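Local coordinates for putative calcium binding protein (Streptomyces coelicolor, PDB 3AKB) that binds calcium ions through EF-hand loops and probably takes part in calcium-mediated regulation in the bacterium, at residues 8-11 / 12-16; 56-59 / 60-63; 72-75 / 76-80. The protein carries 2 engineered substitutions. All blocks are in the same frame, centred on the assembly; numbering follows the deposited sequence.

In the fold
The three contacts lie at or beside the first two EF-hand calcium sites. Contact 1 ends the entering helix of the first loop, contact 2 lies near the end of helix 44-64, which enters the second loop, and contact 3 begins the exiting helix of that loop. D14 and D16 are among the ligands of one calcium ion, E76 of another. Centre to centre, contacts 1 and 3 are about 12 Å apart, contacts 1 and 2 about 14 Å and contacts 2 and 3 about 13 Å. Apolar side chains join them. F13 CD2 meets L60 CD2 at 3.6 Å, F10 CD1 meets F77 CB at 3.6 Å, and W57 CZ3 meets I72 CD1 at 3.6 Å.

Contact 1 (8-11 / 12-16); sequences ARFT and TFDQD. With CA (calcium ion), chain E.
The carbonyl oxygen of F10 receives two N-H groups at the end of helix 2-13. D14 N donates to F10 O over 2.8 Å, in the carbonyl plane, while F13 N makes a weak second bond. The helix stops here: D14 is the first residue to leave helical geometry and centres an inverse gamma turn. Its CG lies anti to the backbone N (chi1 -177°), and the carboxylate passes close to the F10 ring, with D14 OD2 3.8 Å from F10 CE2. The ring and carboxylate planes are turned 57° apart. The other oxygen, D14 OD1, binds calcium at 2.3 Å, and D16 OD1 does so at 2.4 Å. A water on the same ion also donates to D16 OD2. D14 and D16 are the first two ligands of an EF-hand loop; N18, D25 and the backbone oxygen of H20 also bind the ion. G19 N bonds to D14 OD2, which with the metal bond probably helps fix the carboxylate's rotation. Q15 NE2 folds back and donates to T12 O at 2.8 Å, with an N-H...O angle of 174°. F10 and F13 rest on I21 of strand 20-21, R9 NE bonds to Y161 O, and Q15 touches helix 23-37.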
loop_
_atom_site.group_PDB
_atom_site.type_symbol
_atom_site.label_atom_id
_atom_site.label_comp_id
_atom_site.label_asym_id
_atom_site.label_seq_id
_atom_site.Cartn_x
_atom_site.Cartn_y
_atom_site.Cartn_z
ATOM N N ALA A 8 -11.449 1.564 7.490
ATOM C CA ALA A 8 -10.894 0.673 6.490
ATOM C C ALA A 8 -9.510 1.129 6.009
ATOM O O ALA A 8 -8.609 0.307 5.825
ATOM C CB ALA A 8 -11.862 0.525 5.306
ATOM N N ARG A 9 -9.347 2.431 5.785
ATOM C CA ARG A 9 -8.060 2.972 5.352
ATOM C C ARG A 9 -7.025 2.843 6.462
ATOM O O ARG A 9 -5.877 2.475 6.209
ATOM C CB ARG A 9 -8.206 4.426 4.858
ATOM C CG ARG A 9 -8.635 4.570 3.377
ATOM C CD ARG A 9 -10.074 4.162 3.191
ATOM N NE ARG A 9 -10.544 4.325 1.818
ATOM C CZ ARG A 9 -11.796 4.054 1.455
ATOM N NH1 ARG A 9 -12.652 3.618 2.367
ATOM N NH2 ARG A 9 -12.170 4.172 0.178
ATOM N N PHE A 10 -7.436 3.121 7.690
ATOM C CA PHE A 10 -6.549 2.934 8.831
ATOM C C PHE A 10 -6.062 1.494 8.951
ATOM O O PHE A 10 -4.873 1.256 9.170
ATOM C CB PHE A 10 -7.215 3.381 10.142
ATOM C CG PHE A 10 -6.286 3.327 11.336
ATOM C CD1 PHE A 10 -5.366 4.345 11.545
ATOM C CD2 PHE A 10 -6.327 2.269 12.222
ATOM C CE1 PHE A 10 -4.480 4.298 12.633
ATOM C CE2 PHE A 10 -5.442 2.214 13.313
ATOM C CZ PHE A 10 -4.527 3.243 13.507
ATOM N N THR A 11 -6.986 0.545 8.859
ATOM C CA THR A 11 -6.677 -0.876 8.942
ATOM C C THR A 11 -5.665 -1.310 7.877
ATOM O O THR A 11 -4.792 -2.145 8.151
ATOM C CB THR A 11 -7.978 -1.725 8.835
ATOM O OG1 THR A 11 -8.874 -1.380 9.902
ATOM C CG2 THR A 11 -7.685 -3.227 8.911
ATOM N N THR A 12 -5.767 -0.744 6.675
ATOM C CA THR A 12 -4.855 -1.086 5.596
ATOM C C THR A 12 -3.429 -0.716 6.012
ATOM O O THR A 12 -2.486 -1.461 5.744
ATOM C CB THR A 12 -5.237 -0.361 4.286
ATOM O OG1 THR A 12 -6.542 -0.804 3.869
ATOM C CG2 THR A 12 -4.216 -0.663 3.196
ATOM N N PHE A 13 -3.260 0.406 6.702
ATOM C CA PHE A 13 -1.919 0.817 7.153
ATOM C C PHE A 13 -1.483 0.076 8.425
ATOM O O PHE A 13 -0.306 -0.253 8.599
ATOM C CB PHE A 13 -1.874 2.327 7.428
ATOM C CG PHE A 13 -1.861 3.195 6.185
ATOM C CD1 PHE A 13 -0.949 2.973 5.152
ATOM C CD2 PHE A 13 -2.725 4.297 6.096
ATOM C CE1 PHE A 13 -0.933 3.838 4.012
ATOM C CE2 PHE A 13 -2.713 5.163 4.966
ATOM C CZ PHE A 13 -1.812 4.921 3.926
ATOM N N ASP A 14 -2.453 -0.181 9.303
ATOM C CA ASP A 14 -2.188 -0.866 10.578
ATOM C C ASP A 14 -2.160 -2.366 10.349
ATOM O O ASP A 14 -3.019 -3.118 10.830
ATOM C CB ASP A 14 -3.234 -0.467 11.624
ATOM C CG ASP A 14 -2.957 -1.080 12.976
ATOM O OD1 ASP A 14 -1.775 -1.420 13.246
ATOM O OD2 ASP A 14 -3.926 -1.230 13.783
ATOM N N GLN A 15 -1.107 -2.798 9.651
ATOM C CA GLN A 15 -0.964 -4.171 9.203
ATOM C C GLN A 15 -0.980 -5.199 10.325
ATOM O O GLN A 15 -1.519 -6.294 10.132
ATOM C CB GLN A 15 0.288 -4.297 8.332
ATOM C CG GLN A 15 0.103 -3.679 6.941
ATOM C CD GLN A 15 -0.672 -4.592 6.000
ATOM O OE1 GLN A 15 -0.341 -5.772 5.878
ATOM N NE2 GLN A 15 -1.671 -4.061 5.318
ATOM N N ASP A 16 -0.420 -4.856 11.499
ATOM C CA ASP A 16 -0.411 -5.797 12.623
ATOM C C ASP A 16 -1.625 -5.667 13.561
ATOM O O ASP A 16 -1.772 -6.429 14.536
ATOM C CB ASP A 16 0.940 -5.760 13.360
ATOM C CG ASP A 16 1.157 -4.482 14.143
ATOM O OD1 ASP A 16 0.212 -3.689 14.360
ATOM O OD2 ASP A 16 2.318 -4.305 14.576
HETATM CA CA CA E . 0.369 -1.347 14.002
HETATM O O HOH W 1 2.484 -1.667 14.997
#

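Contact 2 (56-59 / 60-63); sequences LWQG and LAGI
Residues 56-63 form one regular stretch of alpha-helix, in which L60 N, A61 N and G62 N each donate to the carbonyl four residues back and I63 N does so weakly. The bond from A61 N to W57 O is the straightest of them, 2.8 Å long with an angle of 173° at the hydrogen. The main side-chain meeting is between the same two residues, one helical turn apart. W57 CG lies anti to its backbone N (chi1 156°). This brings the indole alongside the next turn, with one face under the methyl of A61. A61 CB stands over that face of the six-membered ring, 4.0 Å from its centroid and 12° off the normal. This is a CH-pi contact, and the closest ring atom is W57 CZ2, 3.9 Å from A61 CB. The methyl also lies 3.4 Å from W57 O, so it touches both the ring and the backbone carbonyl of W57. On another side of the helix, I63 reaches back along the axis. Its CD1 comes to 3.4 Å from G59 O, the oxygen that its own N-H weakly engages. L60 CB packs on the backbone, 3.7 Å from L56 O, while the end of its side chain leads away from 56-59. D65, a calcium ligand of the second EF-hand loop, follows soon after this stretch, close to A61. Three neighbours pack on the helix. Helix 23-37 meets it through F26, which touches L56, W57 and L60, and through R23 on W57. F92 of helix 89-107 packs on L56, L60 and I63. I72 of strand 72-73, which follows helix 44-64 in the chain, packs on W57 and L60.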
loop_
_atom_site.group_PDB
_atom_site.type_symbol
_atom_site.label_atom_id
_atom_site.label_comp_id
_atom_site.label_asym_id
_atom_site.label_seq_id
_atom_site.Cartn_x
_atom_site.Cartn_y
_atom_site.Cartn_z
ATOM N N LEU A 56 7.446 5.342 2.230
ATOM C CA LEU A 56 5.998 5.540 2.360
ATOM C C LEU A 56 5.648 5.818 3.817
ATOM O O LEU A 56 4.825 6.682 4.090
ATOM C CB LEU A 56 5.221 4.345 1.811
ATOM C CG LEU A 56 3.686 4.389 1.835
ATOM C CD1 LEU A 56 3.151 5.727 1.338
ATOM C CD2 LEU A 56 3.165 3.254 0.974
ATOM N N TRP A 57 6.242 5.061 4.740
ATOM C CA TRP A 57 6.087 5.346 6.143
ATOM C C TRP A 57 6.426 6.805 6.450
ATOM O O TRP A 57 5.649 7.476 7.126
ATOM C CB TRP A 57 6.978 4.397 6.971
ATOM C CG TRP A 57 7.306 4.973 8.314
ATOM C CD1 TRP A 57 8.536 5.405 8.743
ATOM C CD2 TRP A 57 6.388 5.212 9.400
ATOM N NE1 TRP A 57 8.449 5.875 10.039
ATOM C CE2 TRP A 57 7.143 5.780 10.460
ATOM C CE3 TRP A 57 5.008 4.997 9.584
ATOM C CZ2 TRP A 57 6.563 6.125 11.693
ATOM C CZ3 TRP A 57 4.432 5.364 10.811
ATOM C CH2 TRP A 57 5.211 5.915 11.848
ATOM N N GLN A 58 7.577 7.286 5.975
ATOM C CA GLN A 58 7.960 8.682 6.252
ATOM C C GLN A 58 6.953 9.649 5.657
ATOM O O GLN A 58 6.662 10.681 6.261
ATOM C CB GLN A 58 9.356 9.017 5.741
ATOM C CG GLN A 58 10.468 8.224 6.424
ATOM C CD GLN A 58 10.598 8.419 7.950
ATOM O OE1 GLN A 58 11.352 7.688 8.613
ATOM N NE2 GLN A 58 9.861 9.374 8.513
ATOM N N GLY A 59 6.402 9.305 4.501
ATOM C CA GLY A 59 5.391 10.168 3.876
ATOM C C GLY A 59 4.146 10.239 4.737
ATOM O O GLY A 59 3.560 11.307 4.921
ATOM N N LEU A 60 3.720 9.095 5.265
ATOM C CA LEU A 60 2.515 9.104 6.086
ATOM C C LEU A 60 2.759 9.773 7.431
ATOM O O LEU A 60 1.924 10.571 7.897
ATOM C CB LEU A 60 1.957 7.683 6.269
ATOM C CG LEU A 60 0.605 7.588 6.976
ATOM C CD1 LEU A 60 -0.494 8.359 6.235
ATOM C CD2 LEU A 60 0.202 6.148 7.204
ATOM N N ALA A 61 3.878 9.430 8.065
ATOM C CA ALA A 61 4.252 10.032 9.342
ATOM C C ALA A 61 4.339 11.556 9.204
ATOM O O ALA A 61 3.905 12.282 10.110
ATOM C CB ALA A 61 5.578 9.441 9.846
ATOM N N GLY A 62 4.874 12.039 8.075
ATOM C CA GLY A 62 4.993 13.496 7.834
ATOM C C GLY A 62 3.649 14.207 7.848
ATOM O O GLY A 62 3.533 15.362 8.318
ATOM N N ILE A 63 2.625 13.524 7.353
ATOM C CA ILE A 63 1.261 14.055 7.318
ATOM C C ILE A 63 0.533 13.907 8.659
ATOM O O ILE A 63 -0.146 14.840 9.098
ATOM C CB ILE A 63 0.437 13.367 6.203
ATOM C CG1 ILE A 63 0.910 13.870 4.832
ATOM C CG2 ILE A 63 -1.070 13.568 6.408
ATOM C CD1 ILE A 63 0.751 12.849 3.685
#

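Contact 3 (72-75 / 76-80); sequences ITRE and EFVTG. With CA (calcium ion), chain F.
T73 and E76 form a capping box at the start of helix 74-87, and their side chains cross at a slant. T73 OG1 sits between its backbone N and carbonyl carbon (chi1 60°), where it accepts from E76 N at 3.1 Å. In return E76 OE1 accepts from T73 N at 3.0 Å, using its anti lone pair, away from OE2. Extended beyond CG, the E76 side chain carries its carboxylate back alongside T73 to the calcium loop. Both oxygens bind calcium, OE1 at 2.5 Å and OE2 at 2.6 Å. E76 thus completes the capping box and fills the bidentate final position of an EF-hand loop, joined by D65, D67, D69, the backbone oxygen of R71 and a water. The T73 bond probably helps hold the carboxylate. I72 crosses E76 at about a right angle, with I72 CG2 4.1 Å from E76 CB; the I72 backbone bonds to I21 across the short sheet. F77 packs against R9 of helix 2-13. Further along, E75 and T79 cross obliquely, with E75 OE2 3.5 Å from T79 CG2. E75 O accepts from T79 N. T79 OG1 also donates to E75 O at 2.6 Å, from 42° above the carbonyl plane.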
loop_
_atom_site.group_PDB
_atom_site.type_symbol
_atom_site.label_atom_id
_atom_site.label_comp_id
_atom_site.label_asym_id
_atom_site.label_seq_id
_atom_site.Cartn_x
_atom_site.Cartn_y
_atom_site.Cartn_z
ATOM N N ILE A 72 1.514 6.494 14.703
ATOM C CA ILE A 72 0.331 7.242 14.269
ATOM C C ILE A 72 -0.886 6.569 14.881
ATOM O O ILE A 72 -1.226 5.441 14.524
ATOM C CB ILE A 72 0.172 7.221 12.735
ATOM C CG1 ILE A 72 1.422 7.809 12.065
ATOM C CG2 ILE A 72 -1.099 7.984 12.324
ATOM C CD1 ILE A 72 1.520 7.502 10.551
ATOM N N THR A 73 -1.525 7.247 15.833
ATOM C CA THR A 73 -2.709 6.704 16.482
ATOM C C THR A 73 -3.935 6.785 15.573
ATOM O O THR A 73 -3.942 7.552 14.597
ATOM C CB THR A 73 -3.017 7.442 17.801
ATOM O OG1 THR A 73 -3.242 8.823 17.521
ATOM C CG2 THR A 73 -1.877 7.308 18.779
ATOM N N ARG A 74 -4.948 5.975 15.899
ATOM C CA ARG A 74 -6.259 6.092 15.275
ATOM C C ARG A 74 -6.721 7.547 15.277
ATOM O O ARG A 74 -7.127 8.074 14.239
ATOM C CB ARG A 74 -7.258 5.216 16.021
ATOM C CG ARG A 74 -8.464 4.770 15.192
ATOM C CD ARG A 74 -9.285 3.742 15.961
ATOM N NE ARG A 74 -8.579 2.472 16.138
ATOM C CZ ARG A 74 -8.614 1.464 15.272
ATOM N NH1 ARG A 74 -9.316 1.571 14.148
ATOM N NH2 ARG A 74 -7.944 0.346 15.530
ATOM N N GLU A 75 -6.616 8.212 16.431
ATOM C CA GLU A 75 -7.032 9.611 16.561
ATOM C C GLU A 75 -6.279 10.552 15.621
ATOM O O GLU A 75 -6.898 11.385 14.945
ATOM C CB GLU A 75 -6.929 10.075 18.022
ATOM C CG GLU A 75 -7.779 11.292 18.382
ATOM C CD GLU A 75 -9.286 11.043 18.302
ATOM O OE1 GLU A 75 -9.717 9.898 18.043
ATOM O OE2 GLU A 75 -10.049 12.012 18.499
ATOM N N GLU A 76 -4.953 10.408 15.555
ATOM C CA GLU A 76 -4.123 11.184 14.635
ATOM C C GLU A 76 -4.525 10.980 13.168
ATOM O O GLU A 76 -4.524 11.928 12.358
ATOM C CB GLU A 76 -2.644 10.823 14.823
ATOM C CG GLU A 76 -2.010 11.513 16.016
ATOM C CD GLU A 76 -0.563 11.091 16.251
ATOM O OE1 GLU A 76 -0.257 9.901 16.116
ATOM O OE2 GLU A 76 0.266 11.949 16.585
ATOM N N PHE A 77 -4.850 9.742 12.833
ATOM C CA PHE A 77 -5.262 9.421 11.472
ATOM C C PHE A 77 -6.633 10.001 11.146
ATOM O O PHE A 77 -6.788 10.625 10.109
ATOM C CB PHE A 77 -5.256 7.912 11.245
ATOM C CG PHE A 77 -5.471 7.525 9.813
ATOM C CD1 PHE A 77 -4.406 7.531 8.914
ATOM C CD2 PHE A 77 -6.733 7.161 9.355
ATOM C CE1 PHE A 77 -4.593 7.184 7.575
ATOM C CE2 PHE A 77 -6.917 6.809 8.023
ATOM C CZ PHE A 77 -5.858 6.818 7.138
ATOM N N VAL A 78 -7.605 9.794 12.037
ATOM C CA VAL A 78 -8.989 10.250 11.835
ATOM C C VAL A 78 -9.053 11.780 11.843
ATOM O O VAL A 78 -9.547 12.378 10.885
ATOM C CB VAL A 78 -9.969 9.631 12.884
ATOM C CG1 VAL A 78 -11.366 10.242 12.773
ATOM C CG2 VAL A 78 -10.051 8.116 12.726
ATOM N N THR A 79 -8.530 12.406 12.901
ATOM C CA THR A 79 -8.622 13.879 13.086
ATOM C C THR A 79 -7.665 14.701 12.203
ATOM O O THR A 79 -7.889 15.896 11.971
ATOM C CB THR A 79 -8.411 14.309 14.580
ATOM O OG1 THR A 79 -7.081 13.952 14.993
ATOM C CG2 THR A 79 -9.444 13.631 15.511
ATOM N N GLY A 80 -6.600 14.070 11.721
ATOM C CA GLY A 80 -5.571 14.778 10.959
ATOM C C GLY A 80 -5.422 14.290 9.530
ATOM O O GLY A 80 -5.674 15.043 8.579
HETATM CA CA CA F . 2.010 10.152 17.147
HETATM O O HOH W 2 0.889 9.348 19.245
#